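Local coordinates for odorant binding protein ASP5 (Apis mellifera, PDB 3R72) that probably binds and carries small hydrophobic odorant molecules in the antennae of the honeybee, at residues F38-M52 with D99-Y112. Residues are numbered along the deposited sequence; the frame is centred on the assembly and turned at random.
Sequences FPDDHDLQCYTTCIM and DDCQKTYQYVQCHY. With NBB (N-butyl-benzenesulfonamide), chain B.
Tyr105 reaches out from helix 100-112 to meet segment 38-52. With CG anti to the backbone N, its ring lies beside helix 42-52, and Gln45 CG sits over one face, 3.6 Å from the ring centroid, a CH-pi contact. The far end of the ring carries the phenol OH to Pro39 O, to which it donates a hydrogen bond of 2.7 Å, tying down the loop before the helix. Phe38 turns its edge toward the face of Tyr105 in an offset edge-to-face pair, centroids 5.7 Å apart, and toward the face of Tyr112 in a second pair, with planes 71° apart and Phe38 CE2 3.6 Å from Tyr112 CG. Gln109 CG lies over one face of the Phe38 ring, 3.7 Å from its centroid.

The helix axes cross at 80°, and close to the crossing Cys46 SG is joined to Cys101 SG. This is one of three disulfides, with Cys19-Cys50 and Cys91-Cys110, that staple the mainly helical fold of the PBP/GOBP family. Beside it, His42 NE2 donates to Asp99 OD1 over 2.7 Å at 161°; Asp99 OD1 lies close to the imidazole plane and receives the N-H on its syn lone pair. The other oxygen, OD2, accepts from Gln102 N, while Asp99 N donates to Gln102 OE1; this reciprocal capping box holds the carboxylate in position for His42.

Deeper in, three buried hydroxyls converge. Thr104 OG1 lies 2.7 Å from Thr49 OG1, a hydrogen bond in which either may donate, and 2.8 Å from Thr48 OG1, whose own proton goes to Gln45 O. Beyond them Met52 SD packs on Thr104 CB, and Met52 CE approaches both the Tyr107 ring and sulfonamide oxygen O1S of n-butyl-benzenesulfonamide in one of its two sites.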
# COMPACT_ATOMS: atom_id res chain seq x y z
N PHE A 38 -6.29 -5.89 -10.59
CA PHE A 38 -6.75 -6.17 -9.24
C PHE A 38 -7.73 -7.36 -9.26
O PHE A 38 -8.94 -7.21 -9.06
CB PHE A 38 -7.40 -4.93 -8.63
CG PHE A 38 -6.43 -3.83 -8.33
CD1 PHE A 38 -5.60 -3.90 -7.23
CD2 PHE A 38 -6.33 -2.73 -9.14
CE1 PHE A 38 -4.72 -2.88 -6.94
CE2 PHE A 38 -5.44 -1.71 -8.85
CZ PHE A 38 -4.63 -1.79 -7.75
N PRO A 39 -7.21 -8.56 -9.51
CA PRO A 39 -8.09 -9.73 -9.48
C PRO A 39 -8.61 -9.99 -8.06
O PRO A 39 -8.00 -9.57 -7.05
CB PRO A 39 -7.17 -10.86 -9.93
CG PRO A 39 -5.80 -10.40 -9.49
CD PRO A 39 -5.80 -8.93 -9.74
N ASP A 40 -9.74 -10.66 -7.97
CA ASP A 40 -10.30 -11.03 -6.68
C ASP A 40 -9.58 -12.26 -6.14
O ASP A 40 -10.15 -13.34 -5.98
CB ASP A 40 -11.80 -11.29 -6.82
CG ASP A 40 -12.47 -11.51 -5.50
OD1 ASP A 40 -13.28 -12.47 -5.43
OD2 ASP A 40 -12.19 -10.75 -4.55
N ASP A 41 -8.30 -12.08 -5.84
CA ASP A 41 -7.37 -13.15 -5.48
C ASP A 41 -7.00 -12.96 -4.02
O ASP A 41 -6.31 -12.02 -3.67
CB ASP A 41 -6.13 -13.05 -6.39
CG ASP A 41 -5.12 -14.13 -6.15
OD1 ASP A 41 -4.90 -14.49 -4.99
OD2 ASP A 41 -4.50 -14.59 -7.13
N HIS A 42 -7.51 -13.84 -3.16
CA HIS A 42 -7.34 -13.66 -1.73
C HIS A 42 -5.87 -13.67 -1.31
O HIS A 42 -5.52 -13.00 -0.35
CB HIS A 42 -8.16 -14.70 -0.96
CG HIS A 42 -8.31 -14.38 0.50
ND1 HIS A 42 -7.55 -15.00 1.46
CD2 HIS A 42 -9.13 -13.53 1.15
CE1 HIS A 42 -7.89 -14.54 2.65
NE2 HIS A 42 -8.85 -13.65 2.49
N ASP A 43 -5.02 -14.39 -2.02
CA ASP A 43 -3.60 -14.39 -1.68
C ASP A 43 -2.95 -13.04 -1.96
O ASP A 43 -2.19 -12.54 -1.14
CB ASP A 43 -2.89 -15.53 -2.38
CG ASP A 43 -3.40 -16.88 -1.92
OD1 ASP A 43 -3.69 -17.03 -0.72
OD2 ASP A 43 -3.51 -17.79 -2.77
N LEU A 44 -3.27 -12.43 -3.10
CA LEU A 44 -2.80 -11.07 -3.37
C LEU A 44 -3.36 -10.11 -2.33
O LEU A 44 -2.65 -9.21 -1.85
CB LEU A 44 -3.15 -10.64 -4.79
CG LEU A 44 -2.69 -9.24 -5.18
CD1 LEU A 44 -1.20 -9.04 -5.03
CD2 LEU A 44 -3.18 -8.92 -6.60
N GLN A 45 -4.63 -10.29 -1.96
CA GLN A 45 -5.21 -9.46 -0.92
C GLN A 45 -4.39 -9.56 0.37
O GLN A 45 -4.03 -8.55 0.98
CB GLN A 45 -6.67 -9.85 -0.70
CG GLN A 45 -7.54 -9.56 -1.91
CD GLN A 45 -8.91 -10.16 -1.88
OE1 GLN A 45 -9.25 -10.97 -1.02
NE2 GLN A 45 -9.73 -9.76 -2.85
N CYS A 46 -4.05 -10.78 0.77
CA CYS A 46 -3.26 -10.96 1.99
C CYS A 46 -1.84 -10.43 1.88
O CYS A 46 -1.28 -10.00 2.89
CB CYS A 46 -3.29 -12.41 2.43
SG CYS A 46 -4.97 -12.97 2.95
N TYR A 47 -1.27 -10.40 0.68
CA TYR A 47 0.02 -9.74 0.47
C TYR A 47 -0.08 -8.26 0.87
O TYR A 47 0.82 -7.73 1.52
CB TYR A 47 0.51 -9.93 -0.97
CG TYR A 47 1.71 -9.09 -1.31
CD1 TYR A 47 3.00 -9.56 -1.12
CD2 TYR A 47 1.55 -7.80 -1.79
CE1 TYR A 47 4.10 -8.75 -1.40
CE2 TYR A 47 2.64 -7.00 -2.07
CZ TYR A 47 3.91 -7.49 -1.88
OH TYR A 47 5.01 -6.70 -2.14
N THR A 48 -1.16 -7.59 0.46
CA THR A 48 -1.29 -6.19 0.82
C THR A 48 -1.33 -6.00 2.33
O THR A 48 -0.77 -5.03 2.84
CB THR A 48 -2.46 -5.45 0.12
OG1 THR A 48 -3.73 -5.90 0.58
CG2 THR A 48 -2.35 -5.56 -1.40
N THR A 49 -2.00 -6.90 3.03
CA THR A 49 -2.04 -6.82 4.48
C THR A 49 -0.66 -7.04 5.10
O THR A 49 -0.30 -6.37 6.05
CB THR A 49 -3.03 -7.84 5.07
OG1 THR A 49 -4.23 -7.84 4.29
CG2 THR A 49 -3.34 -7.52 6.54
N CYS A 50 0.09 -7.99 4.55
CA CYS A 50 1.43 -8.28 5.03
C CYS A 50 2.29 -7.02 4.96
O CYS A 50 2.97 -6.66 5.93
CB CYS A 50 2.04 -9.43 4.21
SG CYS A 50 3.71 -9.94 4.68
N ILE A 51 2.23 -6.32 3.82
CA ILE A 51 3.03 -5.12 3.63
C ILE A 51 2.56 -4.00 4.56
O ILE A 51 3.37 -3.34 5.20
CB ILE A 51 2.96 -4.65 2.15
CG1 ILE A 51 3.67 -5.64 1.23
CG2 ILE A 51 3.51 -3.25 1.97
CD1 ILE A 51 5.19 -5.72 1.39
N MET A 52 1.25 -3.77 4.63
CA MET A 52 0.77 -2.68 5.48
C MET A 52 1.08 -2.96 6.95
O MET A 52 1.37 -2.05 7.73
CB MET A 52 -0.72 -2.40 5.26
CG MET A 52 -0.96 -1.82 3.88
SD MET A 52 -2.63 -1.22 3.55
CE MET A 52 -2.70 0.22 4.59
N ASP A 99 -12.75 -9.43 5.48
CA ASP A 99 -11.62 -9.76 6.34
C ASP A 99 -10.49 -8.75 6.16
O ASP A 99 -10.58 -7.84 5.33
CB ASP A 99 -11.18 -11.23 6.19
CG ASP A 99 -10.50 -11.56 4.88
OD1 ASP A 99 -10.34 -12.77 4.61
OD2 ASP A 99 -10.09 -10.67 4.14
N ASP A 100 -9.43 -8.86 6.97
CA ASP A 100 -8.36 -7.86 6.90
C ASP A 100 -7.73 -7.78 5.52
O ASP A 100 -7.39 -6.69 5.06
CB ASP A 100 -7.26 -8.15 7.92
CG ASP A 100 -7.72 -7.96 9.36
OD1 ASP A 100 -8.82 -7.42 9.59
OD2 ASP A 100 -6.94 -8.35 10.25
N CYS A 101 -7.59 -8.93 4.87
CA CYS A 101 -7.01 -8.99 3.53
C CYS A 101 -7.87 -8.22 2.54
O CYS A 101 -7.37 -7.47 1.70
CB CYS A 101 -6.82 -10.45 3.09
SG CYS A 101 -5.74 -11.43 4.17
N GLN A 102 -9.17 -8.44 2.60
CA GLN A 102 -10.10 -7.75 1.73
C GLN A 102 -10.10 -6.24 2.00
O GLN A 102 -10.10 -5.45 1.07
CB GLN A 102 -11.50 -8.35 1.90
CG GLN A 102 -11.56 -9.77 1.38
CD GLN A 102 -12.80 -10.55 1.79
OE1 GLN A 102 -13.33 -10.39 2.87
NE2 GLN A 102 -13.21 -11.46 0.93
N LYS A 103 -10.03 -5.85 3.27
CA LYS A 103 -10.03 -4.44 3.62
C LYS A 103 -8.80 -3.72 3.09
O LYS A 103 -8.92 -2.66 2.46
CB LYS A 103 -10.12 -4.25 5.12
CG LYS A 103 -11.46 -4.62 5.73
CD LYS A 103 -11.55 -4.16 7.19
CE LYS A 103 -12.85 -4.58 7.83
NZ LYS A 103 -12.77 -4.60 9.32
N THR A 104 -7.61 -4.24 3.35
CA THR A 104 -6.42 -3.56 2.87
C THR A 104 -6.38 -3.53 1.35
O THR A 104 -5.98 -2.53 0.77
CB THR A 104 -5.11 -4.13 3.45
OG1 THR A 104 -4.94 -5.50 3.08
CG2 THR A 104 -5.09 -4.02 4.94
N TYR A 105 -6.83 -4.59 0.70
CA TYR A 105 -6.85 -4.61 -0.76
C TYR A 105 -7.78 -3.53 -1.31
O TYR A 105 -7.45 -2.86 -2.29
CB TYR A 105 -7.30 -5.95 -1.25
CG TYR A 105 -7.06 -6.28 -2.71
CD1 TYR A 105 -5.79 -6.31 -3.26
CD2 TYR A 105 -8.11 -6.67 -3.53
CE1 TYR A 105 -5.56 -6.72 -4.55
CE2 TYR A 105 -7.89 -7.09 -4.82
CZ TYR A 105 -6.62 -7.11 -5.32
OH TYR A 105 -6.34 -7.54 -6.58
N GLN A 106 -8.94 -3.35 -0.69
CA GLN A 106 -9.87 -2.30 -1.08
C GLN A 106 -9.23 -0.92 -0.91
O GLN A 106 -9.41 -0.04 -1.73
CB GLN A 106 -11.16 -2.40 -0.27
CG GLN A 106 -12.05 -3.61 -0.58
CD GLN A 106 -12.96 -3.98 0.57
OE1 GLN A 106 -13.27 -3.15 1.42
NE2 GLN A 106 -13.37 -5.25 0.62
N TYR A 107 -8.49 -0.72 0.18
CA TYR A 107 -7.83 0.55 0.44
C TYR A 107 -6.78 0.85 -0.62
O TYR A 107 -6.69 1.96 -1.16
CB TYR A 107 -7.23 0.55 1.86
CG TYR A 107 -6.60 1.87 2.20
CD1 TYR A 107 -7.41 2.93 2.61
CD2 TYR A 107 -5.26 2.09 2.07
CE1 TYR A 107 -6.89 4.18 2.85
CE2 TYR A 107 -4.73 3.34 2.34
CZ TYR A 107 -5.57 4.38 2.71
OH TYR A 107 -5.07 5.63 2.93
N VAL A 108 -5.98 -0.16 -0.96
CA VAL A 108 -4.98 -0.03 -2.00
C VAL A 108 -5.64 0.33 -3.34
O VAL A 108 -5.15 1.20 -4.06
CB VAL A 108 -4.13 -1.33 -2.09
CG1 VAL A 108 -3.22 -1.30 -3.31
CG2 VAL A 108 -3.32 -1.51 -0.81
N GLN A 109 -6.74 -0.31 -3.67
CA GLN A 109 -7.49 0.01 -4.89
C GLN A 109 -8.02 1.44 -4.87
O GLN A 109 -8.03 2.11 -5.90
CB GLN A 109 -8.65 -0.96 -5.09
CG GLN A 109 -8.22 -2.32 -5.55
CD GLN A 109 -9.34 -3.32 -5.48
OE1 GLN A 109 -9.60 -3.91 -4.42
NE2 GLN A 109 -10.03 -3.49 -6.58
N CYS A 110 -8.45 1.93 -3.71
CA CYS A 110 -8.90 3.32 -3.61
C CYS A 110 -7.75 4.26 -3.94
O CYS A 110 -7.92 5.23 -4.68
CB CYS A 110 -9.44 3.61 -2.22
SG CYS A 110 -10.02 5.33 -2.02
N HIS A 111 -6.57 3.98 -3.42
CA HIS A 111 -5.40 4.79 -3.74
C HIS A 111 -5.10 4.78 -5.24
O HIS A 111 -4.84 5.83 -5.84
CB HIS A 111 -4.20 4.28 -2.95
CG HIS A 111 -3.92 5.06 -1.71
ND1 HIS A 111 -4.66 5.01 -0.54
CD2 HIS A 111 -2.91 5.91 -1.46
CE1 HIS A 111 -4.12 5.82 0.36
NE2 HIS A 111 -3.06 6.38 -0.18
N TYR A 112 -5.11 3.60 -5.84
CA TYR A 112 -4.90 3.48 -7.28
C TYR A 112 -5.89 4.35 -8.05
O TYR A 112 -5.50 5.11 -8.94
CB TYR A 112 -5.03 2.01 -7.71
CG TYR A 112 -4.82 1.82 -9.20
CD1 TYR A 112 -3.55 1.63 -9.73
CD2 TYR A 112 -5.88 1.91 -10.09
CE1 TYR A 112 -3.35 1.50 -11.10
CE2 TYR A 112 -5.69 1.79 -11.44
CZ TYR A 112 -4.43 1.58 -11.94
OH TYR A 112 -4.21 1.45 -13.29
O1S NBB B . 0.29 1.51 3.56
S NBB B . 1.13 1.80 2.45
O2S NBB B . 2.10 0.79 2.12
N10 NBB B . 1.90 3.16 2.80
C11 NBB B . 1.16 4.35 3.18
C12 NBB B . 1.81 5.61 2.65
C13 NBB B . 1.73 5.76 1.13
C14 NBB B . 0.32 6.08 0.69
C4 NBB B . 0.19 2.09 1.14
C5 NBB B . 0.80 2.36 -0.08
C6 NBB B . 0.04 2.62 -1.23
C1 NBB B . -1.34 2.61 -1.19
C2 NBB B . -1.97 2.33 -0.00
C3 NBB B . -1.23 2.08 1.15
O HOH W 1 -13.00 -10.12 -2.17
O HOH W 2 -11.46 -12.54 -1.30